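Long-range contacts in tyrosinase (Aspergillus oryzae, PDB 6JUC), which probably oxidises L-tyrosine and L-dopa to L-dopaquinone with molecular oxygen at a pair of copper ions, as a step in melanin synthesis: residues G69-P74 with T105-Y110; W145-W150 with F372-C377; S302-D307 with N327-H332. The protein carries 2 engineered substitutions. One frame throughout, in Å; residues are numbered along the deposited sequence.

How a dicopper core is tied to its surroundings shows in three buried contacts, all in the central tyrosinase domain and all reaching one peroxide. Contact 1 joins the loop 69-74 to helix 103-129 at one copper; contacts 2 and 3 share the other, through helices 371-389 and 328-340. Chemistry follows place: contact 1 is aromatic and apolar beside the metal, contact 2 sets a loop against a helix with a single backbone bond, and contact 3, at the edge strand of a β-sheet, is polar, a carboxylate held by a hydroxyl and a main-chain N-H. Contacts 1 and 2 pack through Phe107 and His376, and contacts 2 and 3 meet where His375 NE2 probably bonds to His332 O.

Contact 1: residues G69-P74 with T105-Y110; sequences GIHGAP and TWFRVY. Engineered in segment 105-110: Phe107 (natural residue His). With CU (copper (II) ion), chain E; PER (peroxide ion), chain G.
The loop 69-74 runs past the helical segment 105-110, the nearest CA atoms, those of His71 and Tyr110, being 8.7 Å apart, so that the helix reaches the loop through its side chains. Tyr110 does most of the bridging. With its CG swung anti to the backbone N (chi1 -162°), its ring reaches the loop and slides past Ile70, which points the other way, CE1 lying 3.8 Å from Ile70 CB and OH 3.3 Å from His71 CB. That hydroxyl is bonded to Leu67 O in the preceding helix 64-69, which fixes the far end of the ring. Ile70 also sends CG2 to the rim of Trp106, 3.9 Å from CZ2 and near the indole plane, while Trp106 CH2 lies over one face of the Tyr110 ring, offset toward its rim.

On the metal side, His71 NE2 binds the copper ion at 2.0 Å; both oxygens of the peroxide and His98 also bind it. Phe107, an engineered residue in place of the natural histidine, approaches the imidazole rim to rim: its CZ is 3.6 Å from His71 CD2, with the ring planes at 52°. The same CZ stands 3.3 Å from peroxide O1, so a ring carbon, not a metal-binding nitrogen, lies beside the copper and the peroxide. This is the histidine-lined dicopper centre of the tyrosinase family, seen with one ligand replaced. Helix 371-389 lies alongside, its Phe372 touching Phe107 and Tyr110, its His376 stacking on Phe107 and its Asp380 forming a salt bridge with Arg108.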
loop_
_atom_site.group_PDB
_atom_site.type_symbol
_atom_site.label_atom_id
_atom_site.label_comp_id
_atom_site.label_asym_id
_atom_site.label_seq_id
_atom_site.Cartn_x
_atom_site.Cartn_y
_atom_site.Cartn_z
ATOM N N GLY B 69 -17.633 -18.124 3.861
ATOM C CA GLY B 69 -19.008 -17.877 3.464
ATOM C C GLY B 69 -20.006 -18.180 4.553
ATOM O O GLY B 69 -21.154 -17.763 4.487
ATOM N N ILE B 70 -19.637 -18.952 5.562
ATOM C CA ILE B 70 -20.541 -19.197 6.687
ATOM C C ILE B 70 -20.911 -17.882 7.369
ATOM O O ILE B 70 -22.033 -17.687 7.826
ATOM C CB ILE B 70 -19.908 -20.148 7.722
ATOM C CG1 ILE B 70 -19.695 -21.564 7.169
ATOM C CG2 ILE B 70 -20.699 -20.197 9.023
ATOM C CD1 ILE B 70 -18.825 -22.468 8.003
ATOM N N HIS B 71 -19.943 -16.974 7.457
ATOM C CA HIS B 71 -20.105 -15.748 8.235
ATOM C C HIS B 71 -21.155 -14.807 7.657
ATOM O O HIS B 71 -21.984 -14.290 8.416
ATOM C CB HIS B 71 -18.746 -15.052 8.308
ATOM C CG HIS B 71 -18.760 -13.780 9.103
ATOM N ND1 HIS B 71 -18.767 -12.545 8.502
ATOM C CD2 HIS B 71 -18.756 -13.546 10.437
ATOM C CE1 HIS B 71 -18.785 -11.604 9.430
ATOM N NE2 HIS B 71 -18.770 -12.175 10.622
ATOM N N GLY B 72 -21.126 -14.587 6.348
ATOM C CA GLY B 72 -21.903 -13.557 5.676
ATOM C C GLY B 72 -22.197 -13.894 4.228
ATOM O O GLY B 72 -22.674 -14.996 3.917
ATOM N N ALA B 73 -21.888 -12.970 3.320
ATOM C CA ALA B 73 -22.080 -13.201 1.890
ATOM C C ALA B 73 -21.239 -14.383 1.411
ATOM O O ALA B 73 -20.111 -14.569 1.884
ATOM C CB ALA B 73 -21.732 -11.937 1.120
ATOM N N PRO B 74 -21.666 -15.184 0.437
ATOM C CA PRO B 74 -22.932 -15.005 -0.261
ATOM C C PRO B 74 -24.155 -15.673 0.346
ATOM O O PRO B 74 -25.151 -15.926 -0.349
ATOM C CB PRO B 74 -22.590 -15.628 -1.630
ATOM C CG PRO B 74 -21.694 -16.777 -1.268
ATOM C CD PRO B 74 -20.826 -16.248 -0.158
ATOM N N THR B 105 -19.376 -17.003 21.777
ATOM C CA THR B 105 -19.384 -18.463 21.697
ATOM C C THR B 105 -19.620 -18.980 20.288
ATOM O O THR B 105 -19.048 -20.008 19.909
ATOM C CB THR B 105 -20.457 -19.043 22.634
ATOM O OG1 THR B 105 -21.682 -18.315 22.468
ATOM C CG2 THR B 105 -20.016 -18.862 24.080
ATOM N N TRP B 106 -20.459 -18.266 19.533
ATOM C CA TRP B 106 -20.575 -18.575 18.112
ATOM C C TRP B 106 -19.197 -18.498 17.460
ATOM O O TRP B 106 -18.779 -19.410 16.749
ATOM C CB TRP B 106 -21.560 -17.643 17.395
ATOM C CG TRP B 106 -21.852 -18.154 16.017
ATOM C CD1 TRP B 106 -22.858 -19.005 15.669
ATOM C CD2 TRP B 106 -21.131 -17.860 14.816
ATOM N NE1 TRP B 106 -22.813 -19.263 14.323
ATOM C CE2 TRP B 106 -21.761 -18.566 13.771
ATOM C CE3 TRP B 106 -20.021 -17.067 14.507
ATOM C CZ2 TRP B 106 -21.322 -18.507 12.451
ATOM C CZ3 TRP B 106 -19.585 -17.013 13.191
ATOM C CH2 TRP B 106 -20.235 -17.731 12.189
ATOM N N PHE B 107 -18.466 -17.417 17.705
ATOM C CA PHE B 107 -17.135 -17.296 17.102
ATOM C C PHE B 107 -16.134 -18.279 17.686
ATOM O O PHE B 107 -15.233 -18.707 16.956
ATOM C CB PHE B 107 -16.638 -15.846 17.182
ATOM C CG PHE B 107 -17.228 -14.983 16.087
ATOM C CD1 PHE B 107 -16.685 -15.019 14.808
ATOM C CD2 PHE B 107 -18.326 -14.175 16.322
ATOM C CE1 PHE B 107 -17.242 -14.285 13.777
ATOM C CE2 PHE B 107 -18.875 -13.432 15.295
ATOM C CZ PHE B 107 -18.335 -13.476 14.031
ATOM N N ARG B 108 -16.229 -18.675 18.956
ATOM C CA ARG B 108 -15.332 -19.722 19.482
ATOM C C ARG B 108 -15.441 -20.984 18.634
ATOM O O ARG B 108 -14.451 -21.615 18.271
ATOM C CB ARG B 108 -15.658 -20.045 20.934
ATOM C CG ARG B 108 -14.887 -21.195 21.554
ATOM C CD ARG B 108 -14.948 -21.149 23.089
ATOM N NE ARG B 108 -14.215 -19.987 23.596
ATOM C CZ ARG B 108 -14.226 -19.522 24.833
ATOM N NH1 ARG B 108 -14.965 -20.098 25.783
ATOM N NH2 ARG B 108 -13.500 -18.449 25.148
ATOM N N VAL B 109 -16.683 -21.361 18.322
ATOM C CA VAL B 109 -16.843 -22.552 17.491
ATOM C C VAL B 109 -16.326 -22.322 16.074
ATOM O O VAL B 109 -15.649 -23.182 15.514
ATOM C CB VAL B 109 -18.316 -23.016 17.415
ATOM C CG1 VAL B 109 -18.386 -24.306 16.602
ATOM C CG2 VAL B 109 -18.894 -23.181 18.811
ATOM N N TYR B 110 -16.654 -21.178 15.487
ATOM C CA TYR B 110 -16.223 -20.844 14.135
ATOM C C TYR B 110 -14.708 -20.933 13.974
ATOM O O TYR B 110 -14.180 -21.451 12.973
ATOM C CB TYR B 110 -16.653 -19.414 13.791
ATOM C CG TYR B 110 -16.686 -19.028 12.331
ATOM C CD1 TYR B 110 -16.823 -19.934 11.287
ATOM C CD2 TYR B 110 -16.590 -17.685 11.982
ATOM C CE1 TYR B 110 -16.853 -19.527 9.961
ATOM C CE2 TYR B 110 -16.632 -17.253 10.678
ATOM C CZ TYR B 110 -16.765 -18.176 9.662
ATOM O OH TYR B 110 -16.797 -17.724 8.365
HETATM CU CU CU E . -18.703 -10.911 12.188
HETATM O O1 PER G . -17.876 -10.278 13.444
HETATM O O2 PER G . -16.848 -10.727 12.394
#

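Contact 2: residues W145-W150 with F372-C377. With CU (copper (II) ion), chain F; PER (peroxide ion), chain G.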
loop_
_atom_site.group_PDB
_atom_site.type_symbol
_atom_site.label_atom_id
_atom_site.label_comp_id
_atom_site.label_asym_id
_atom_site.label_seq_id
_atom_site.Cartn_x
_atom_site.Cartn_y
_atom_site.Cartn_z
ATOM N N TRP B 145 0.643 -27.945 16.476
ATOM C CA TRP B 145 0.190 -26.670 15.938
ATOM C C TRP B 145 -1.229 -26.313 16.358
ATOM O O TRP B 145 -2.117 -27.160 16.345
ATOM C CB TRP B 145 0.249 -26.701 14.413
ATOM C CG TRP B 145 -0.259 -25.446 13.769
ATOM C CD1 TRP B 145 0.475 -24.335 13.459
ATOM C CD2 TRP B 145 -1.597 -25.159 13.343
ATOM N NE1 TRP B 145 -0.320 -23.387 12.870
ATOM C CE2 TRP B 145 -1.605 -23.865 12.789
ATOM C CE3 TRP B 145 -2.799 -25.875 13.373
ATOM C CZ2 TRP B 145 -2.761 -23.272 12.272
ATOM C CZ3 TRP B 145 -3.930 -25.277 12.865
ATOM C CH2 TRP B 145 -3.927 -23.982 12.315
ATOM N N ARG B 146 -1.415 -25.031 16.696
ATOM C CA ARG B 146 -2.785 -24.537 16.840
ATOM C C ARG B 146 -2.882 -23.210 16.118
ATOM O O ARG B 146 -1.865 -22.586 15.819
ATOM C CB ARG B 146 -3.142 -24.370 18.320
ATOM C CG ARG B 146 -3.234 -25.697 19.083
ATOM C CD ARG B 146 -4.423 -26.478 18.567
ATOM N NE ARG B 146 -4.718 -27.716 19.261
ATOM C CZ ARG B 146 -4.032 -28.846 19.116
ATOM N NH1 ARG B 146 -2.984 -28.883 18.283
ATOM N NH2 ARG B 146 -4.405 -29.922 19.788
ATOM N N LEU B 147 -4.083 -22.731 15.831
ATOM C CA LEU B 147 -4.168 -21.464 15.101
ATOM C C LEU B 147 -3.554 -20.303 15.852
ATOM O O LEU B 147 -4.024 -19.989 16.960
ATOM C CB LEU B 147 -5.650 -21.182 14.836
ATOM C CG LEU B 147 -5.941 -19.939 13.994
ATOM C CD1 LEU B 147 -5.503 -20.191 12.552
ATOM C CD2 LEU B 147 -7.411 -19.563 14.091
ATOM N N PRO B 148 -2.547 -19.615 15.315
ATOM C CA PRO B 148 -2.030 -18.444 16.032
ATOM C C PRO B 148 -3.063 -17.331 16.158
ATOM O O PRO B 148 -3.984 -17.190 15.357
ATOM C CB PRO B 148 -0.865 -17.963 15.171
ATOM C CG PRO B 148 -0.527 -19.123 14.284
ATOM C CD PRO B 148 -1.812 -19.874 14.073
ATOM N N TYR B 149 -2.896 -16.514 17.203
ATOM C CA TYR B 149 -3.720 -15.318 17.311
ATOM C C TYR B 149 -2.913 -14.068 16.999
ATOM O O TYR B 149 -1.689 -14.007 17.199
ATOM C CB TYR B 149 -4.333 -15.222 18.711
ATOM C CG TYR B 149 -3.355 -14.963 19.825
ATOM C CD1 TYR B 149 -2.764 -16.056 20.460
ATOM C CD2 TYR B 149 -3.036 -13.676 20.260
ATOM C CE1 TYR B 149 -1.858 -15.875 21.509
ATOM C CE2 TYR B 149 -2.136 -13.495 21.301
ATOM C CZ TYR B 149 -1.557 -14.591 21.914
ATOM O OH TYR B 149 -0.659 -14.429 22.945
ATOM N N TRP B 150 -3.607 -13.070 16.474
ATOM C CA TRP B 150 -3.055 -11.731 16.330
ATOM C C TRP B 150 -3.347 -10.893 17.569
ATOM O O TRP B 150 -4.480 -10.515 17.865
ATOM C CB TRP B 150 -3.674 -11.049 15.108
ATOM C CG TRP B 150 -3.288 -9.605 14.993
ATOM C CD1 TRP B 150 -2.083 -9.016 15.238
ATOM C CD2 TRP B 150 -4.184 -8.565 14.576
ATOM N NE1 TRP B 150 -2.180 -7.660 15.001
ATOM C CE2 TRP B 150 -3.456 -7.361 14.596
ATOM C CE3 TRP B 150 -5.536 -8.564 14.204
ATOM C CZ2 TRP B 150 -4.041 -6.139 14.242
ATOM C CZ3 TRP B 150 -6.103 -7.350 13.859
ATOM C CH2 TRP B 150 -5.363 -6.160 13.883
ATOM N N PHE B 372 -8.905 -11.960 9.311
ATOM C CA PHE B 372 -10.169 -12.128 10.041
ATOM C C PHE B 372 -10.051 -13.201 11.105
ATOM O O PHE B 372 -10.444 -13.038 12.270
ATOM C CB PHE B 372 -11.273 -12.469 9.040
ATOM C CG PHE B 372 -12.595 -12.853 9.647
ATOM C CD1 PHE B 372 -12.861 -14.164 10.027
ATOM C CD2 PHE B 372 -13.570 -11.877 9.841
ATOM C CE1 PHE B 372 -14.091 -14.517 10.555
ATOM C CE2 PHE B 372 -14.799 -12.225 10.360
ATOM C CZ PHE B 372 -15.044 -13.530 10.756
ATOM N N TRP B 373 -9.506 -14.352 10.703
ATOM C CA TRP B 373 -9.440 -15.507 11.590
ATOM C C TRP B 373 -8.476 -15.259 12.746
ATOM O O TRP B 373 -8.694 -15.750 13.853
ATOM C CB TRP B 373 -8.997 -16.732 10.754
ATOM C CG TRP B 373 -9.897 -16.880 9.555
ATOM C CD1 TRP B 373 -9.638 -16.386 8.311
ATOM C CD2 TRP B 373 -11.168 -17.533 9.483
ATOM N NE1 TRP B 373 -10.674 -16.693 7.455
ATOM C CE2 TRP B 373 -11.625 -17.396 8.152
ATOM C CE3 TRP B 373 -11.973 -18.213 10.414
ATOM C CZ2 TRP B 373 -12.843 -17.922 7.722
ATOM C CZ3 TRP B 373 -13.177 -18.735 9.984
ATOM C CH2 TRP B 373 -13.599 -18.584 8.655
ATOM N N LEU B 374 -7.416 -14.501 12.499
ATOM C CA LEU B 374 -6.389 -14.225 13.499
ATOM C C LEU B 374 -6.930 -13.215 14.509
ATOM O O LEU B 374 -6.681 -13.287 15.716
ATOM C CB LEU B 374 -5.098 -13.721 12.850
ATOM C CG LEU B 374 -4.534 -14.601 11.734
ATOM C CD1 LEU B 374 -3.337 -13.919 11.081
ATOM C CD2 LEU B 374 -4.165 -15.985 12.268
ATOM N N HIS B 375 -7.688 -12.265 13.968
ATOM C CA HIS B 375 -8.445 -11.329 14.791
ATOM C C HIS B 375 -9.397 -12.081 15.709
ATOM O O HIS B 375 -9.373 -11.886 16.924
ATOM C CB HIS B 375 -9.216 -10.356 13.893
ATOM C CG HIS B 375 -10.019 -9.326 14.627
ATOM N ND1 HIS B 375 -9.655 -8.713 15.799
ATOM C CD2 HIS B 375 -11.216 -8.789 14.287
ATOM C CE1 HIS B 375 -10.592 -7.855 16.160
ATOM N NE2 HIS B 375 -11.559 -7.884 15.257
ATOM N N HIS B 376 -10.219 -12.953 15.134
ATOM C CA HIS B 376 -11.192 -13.677 15.945
ATOM C C HIS B 376 -10.502 -14.664 16.865
ATOM O O HIS B 376 -10.996 -14.967 17.945
ATOM C CB HIS B 376 -12.257 -14.368 15.073
ATOM C CG HIS B 376 -13.384 -13.383 14.907
ATOM N ND1 HIS B 376 -14.282 -13.142 15.918
ATOM C CD2 HIS B 376 -13.667 -12.504 13.925
ATOM C CE1 HIS B 376 -15.128 -12.194 15.547
ATOM N NE2 HIS B 376 -14.777 -11.803 14.341
ATOM N N CYS B 377 -9.340 -15.188 16.475
ATOM C CA CYS B 377 -8.613 -16.005 17.457
ATOM C C CYS B 377 -8.255 -15.177 18.678
ATOM O O CYS B 377 -8.380 -15.623 19.833
ATOM C CB CYS B 377 -7.425 -16.655 16.748
ATOM S SG CYS B 377 -6.667 -17.919 17.788
HETATM CU CU CU F . -15.631 -10.053 13.575
HETATM O O1 PER G . -17.876 -10.278 13.444
HETATM O O2 PER G . -16.848 -10.727 12.394
#
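Leu147 and Cys377 meet at the apolar centre, where an extended loop lies against the flank of helix 371-389, one of the helices that supply histidines to the dicopper site of the tyrosinase fold. Leu147 CD2 is 3.9 Å from Cys377 CB and also reaches the backbone carbonyl of Trp373. The sulfur of Cys377, carried anti to its own backbone N (chi1 -169°), points into the loop and lies 3.7 Å from Tyr149 CB. Leu374 fills the adjoining position: its CB packs against Trp150 CB at 3.8 Å, and its CD2 comes up to Pro148 O. Within this cluster the carbonyls of Leu147 and Pro148 are buried with no partner in the model, Cys377 SG lying 3.5 Å from Leu147 O. Farther along, the benzo edge of Trp150 brings CE3 within 4.1 Å of both CA and CB of His375, the CA lying near the indole plane, and the two side chains pass at a slant. Val335 and Val339 of helix 328-340 also touch this indole, which therefore wedges between two copper-bearing helices.

The opposite flank of helix 371-389 faces the metal. His376 NE2 binds copper at 2.1 Å together with His332 and His336, and the Phe372 ring presents an edge to the peroxide, whereas the neighbouring His375 turns its NE2 to His332 O instead. The loop thus backs the helix without itself touching the copper.

At the polar edge, one main-chain bond joins the segments: Trp150 N donates to Leu374 O over 3.2 Å, nearly straight at 169°, yet it arrives 52° above the carbonyl plane.

Contact 3: residues S302-D307 with N327-H332. With CU (copper (II) ion), chain F; PER (peroxide ion), chain G.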
loop_
_atom_site.group_PDB
_atom_site.type_symbol
_atom_site.label_atom_id
_atom_site.label_comp_id
_atom_site.label_asym_id
_atom_site.label_seq_id
_atom_site.Cartn_x
_atom_site.Cartn_y
_atom_site.Cartn_z
ATOM N N SER B 302 -20.111 -9.432 26.743
ATOM C CA SER B 302 -20.070 -10.271 25.558
ATOM C C SER B 302 -20.411 -9.566 24.260
ATOM O O SER B 302 -20.090 -10.086 23.187
ATOM C CB SER B 302 -21.033 -11.469 25.708
ATOM O OG SER B 302 -22.340 -10.975 25.990
ATOM N N SER B 303 -21.109 -8.444 24.349
ATOM C CA SER B 303 -21.775 -7.881 23.186
ATOM C C SER B 303 -22.001 -6.381 23.304
ATOM O O SER B 303 -22.061 -5.785 24.374
ATOM C CB SER B 303 -23.121 -8.577 22.988
ATOM O OG SER B 303 -23.801 -8.121 21.828
ATOM N N THR B 304 -22.175 -5.784 22.123
ATOM C CA THR B 304 -22.701 -4.430 22.054
ATOM C C THR B 304 -24.181 -4.355 22.388
ATOM O O THR B 304 -24.689 -3.261 22.633
ATOM C CB THR B 304 -22.510 -3.852 20.634
ATOM O OG1 THR B 304 -23.002 -4.798 19.674
ATOM C CG2 THR B 304 -21.014 -3.620 20.417
ATOM N N ARG B 305 -24.881 -5.481 22.420
ATOM C CA ARG B 305 -26.334 -5.428 22.530
ATOM C C ARG B 305 -26.789 -4.709 23.794
ATOM O O ARG B 305 -26.310 -4.989 24.889
ATOM C CB ARG B 305 -26.942 -6.824 22.520
ATOM C CG ARG B 305 -28.463 -6.843 22.378
ATOM C CD ARG B 305 -28.960 -8.279 22.395
ATOM N NE ARG B 305 -30.374 -8.423 22.081
ATOM C CZ ARG B 305 -30.817 -8.631 20.843
ATOM N NH1 ARG B 305 -29.938 -8.710 19.841
ATOM N NH2 ARG B 305 -32.117 -8.758 20.606
ATOM N N TYR B 306 -27.757 -3.820 23.626
ATOM C CA TYR B 306 -28.337 -3.089 24.751
ATOM C C TYR B 306 -29.856 -3.049 24.610
ATOM O O TYR B 306 -30.383 -2.544 23.614
ATOM C CB TYR B 306 -27.778 -1.669 24.797
ATOM C CG TYR B 306 -28.130 -0.960 26.085
ATOM C CD1 TYR B 306 -29.336 -0.278 26.197
ATOM C CD2 TYR B 306 -27.272 -0.987 27.174
ATOM C CE1 TYR B 306 -29.673 0.363 27.369
ATOM C CE2 TYR B 306 -27.606 -0.338 28.349
ATOM C CZ TYR B 306 -28.805 0.334 28.438
ATOM O OH TYR B 306 -29.143 0.991 29.604
ATOM N N ASP B 307 -30.499 -3.606 25.624
ATOM C CA ASP B 307 -31.934 -3.828 25.596
ATOM C C ASP B 307 -32.601 -3.204 26.816
ATOM O O ASP B 307 -32.748 -1.984 26.880
ATOM C CB ASP B 307 -32.209 -5.331 25.543
ATOM N N ASN B 327 -17.124 -3.250 26.049
ATOM C CA ASN B 327 -17.422 -4.648 25.793
ATOM C C ASN B 327 -16.576 -5.202 24.654
ATOM O O ASN B 327 -15.950 -4.484 23.872
ATOM C CB ASN B 327 -18.908 -4.831 25.495
ATOM C CG ASN B 327 -19.371 -4.123 24.239
ATOM O OD1 ASN B 327 -19.238 -4.683 23.150
ATOM N ND2 ASN B 327 -19.929 -2.921 24.361
ATOM N N LEU B 328 -16.546 -6.526 24.628
ATOM C CA LEU B 328 -15.661 -7.254 23.721
ATOM C C LEU B 328 -16.004 -6.949 22.275
ATOM O O LEU B 328 -15.124 -6.763 21.429
ATOM C CB LEU B 328 -15.791 -8.747 24.031
ATOM C CG LEU B 328 -14.989 -9.692 23.122
ATOM C CD1 LEU B 328 -13.518 -9.693 23.501
ATOM C CD2 LEU B 328 -15.612 -11.082 23.180
ATOM N N GLU B 329 -17.301 -6.909 21.989
ATOM C CA GLU B 329 -17.726 -6.809 20.592
ATOM C C GLU B 329 -17.440 -5.423 20.038
ATOM O O GLU B 329 -17.053 -5.274 18.871
ATOM C CB GLU B 329 -19.214 -7.174 20.500
ATOM C CG GLU B 329 -19.683 -7.327 19.065
ATOM C CD GLU B 329 -21.138 -7.715 18.955
ATOM O OE1 GLU B 329 -21.808 -7.838 19.998
ATOM O OE2 GLU B 329 -21.614 -7.908 17.807
ATOM N N ALA B 330 -17.598 -4.398 20.880
ATOM C CA ALA B 330 -17.314 -3.028 20.444
ATOM C C ALA B 330 -15.844 -2.859 20.085
ATOM O O ALA B 330 -15.477 -2.303 19.045
ATOM C CB ALA B 330 -17.700 -2.063 21.559
ATOM N N ILE B 331 -14.956 -3.385 20.928
ATOM C CA ILE B 331 -13.524 -3.309 20.597
ATOM C C ILE B 331 -13.245 -4.076 19.308
ATOM O O ILE B 331 -12.550 -3.600 18.398
ATOM C CB ILE B 331 -12.678 -3.831 21.768
ATOM C CG1 ILE B 331 -12.752 -2.925 23.012
ATOM C CG2 ILE B 331 -11.225 -4.035 21.357
ATOM C CD1 ILE B 331 -12.344 -3.602 24.297
ATOM N N HIS B 332 -13.818 -5.268 19.183
ATOM C CA HIS B 332 -13.663 -6.074 17.968
ATOM C C HIS B 332 -14.159 -5.330 16.732
ATOM O O HIS B 332 -13.612 -5.483 15.619
ATOM C CB HIS B 332 -14.442 -7.376 18.176
ATOM C CG HIS B 332 -15.189 -7.932 17.013
ATOM N ND1 HIS B 332 -16.405 -7.475 16.552
ATOM C CD2 HIS B 332 -14.868 -8.980 16.200
ATOM C CE1 HIS B 332 -16.792 -8.185 15.509
ATOM N NE2 HIS B 332 -15.870 -9.114 15.276
HETATM CU CU CU F . -15.631 -10.053 13.575
HETATM O O1 PER G . -17.876 -10.278 13.444
HETATM O O2 PER G . -16.848 -10.727 12.394
HETATM O O HOH W 1 -22.176 -4.583 17.079
#
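Ser303 and Thr304 hold Glu329 by hydrogen bonds where an ST turn begun by Ser303 leads into strand 305-306, facing the capped start of helix 328-340. Both bonds converge on one carboxylate oxygen. Ser303 OG donates to Glu329 OE1 over 2.7 Å, nearly in line with the C-O bond, and Thr304 N donates to the same oxygen over 3.0 Å from 41° above the carboxylate plane. The extended Glu329 chain, its CG anti to the backbone N (chi1 -170°), spans the gap. Ser303 OG also accepts from Arg305 N, which closes the turn. Glu329 OE2 is bonded to Asn99 N and Thr304 OG1 to Asn99 OD1; a water bonded to Thr304 OG1 reaches OE2 only weakly.

Apolar contact is slighter: Thr304 CG2 packs 3.8 Å from Ala330 CB.

Capping is the third element. Asn327, the N-cap residue, accepts from Ala330 N through OD1 at 2.8 Å, and its ND2 bonds to Val540 O of the neighbouring strand, joining helix start to sheet. Farther along the helix, His332 binds copper through NE2, and its ND1 donates to Glu329 O at 3.3 Å, in the carbonyl plane and on a lone pair.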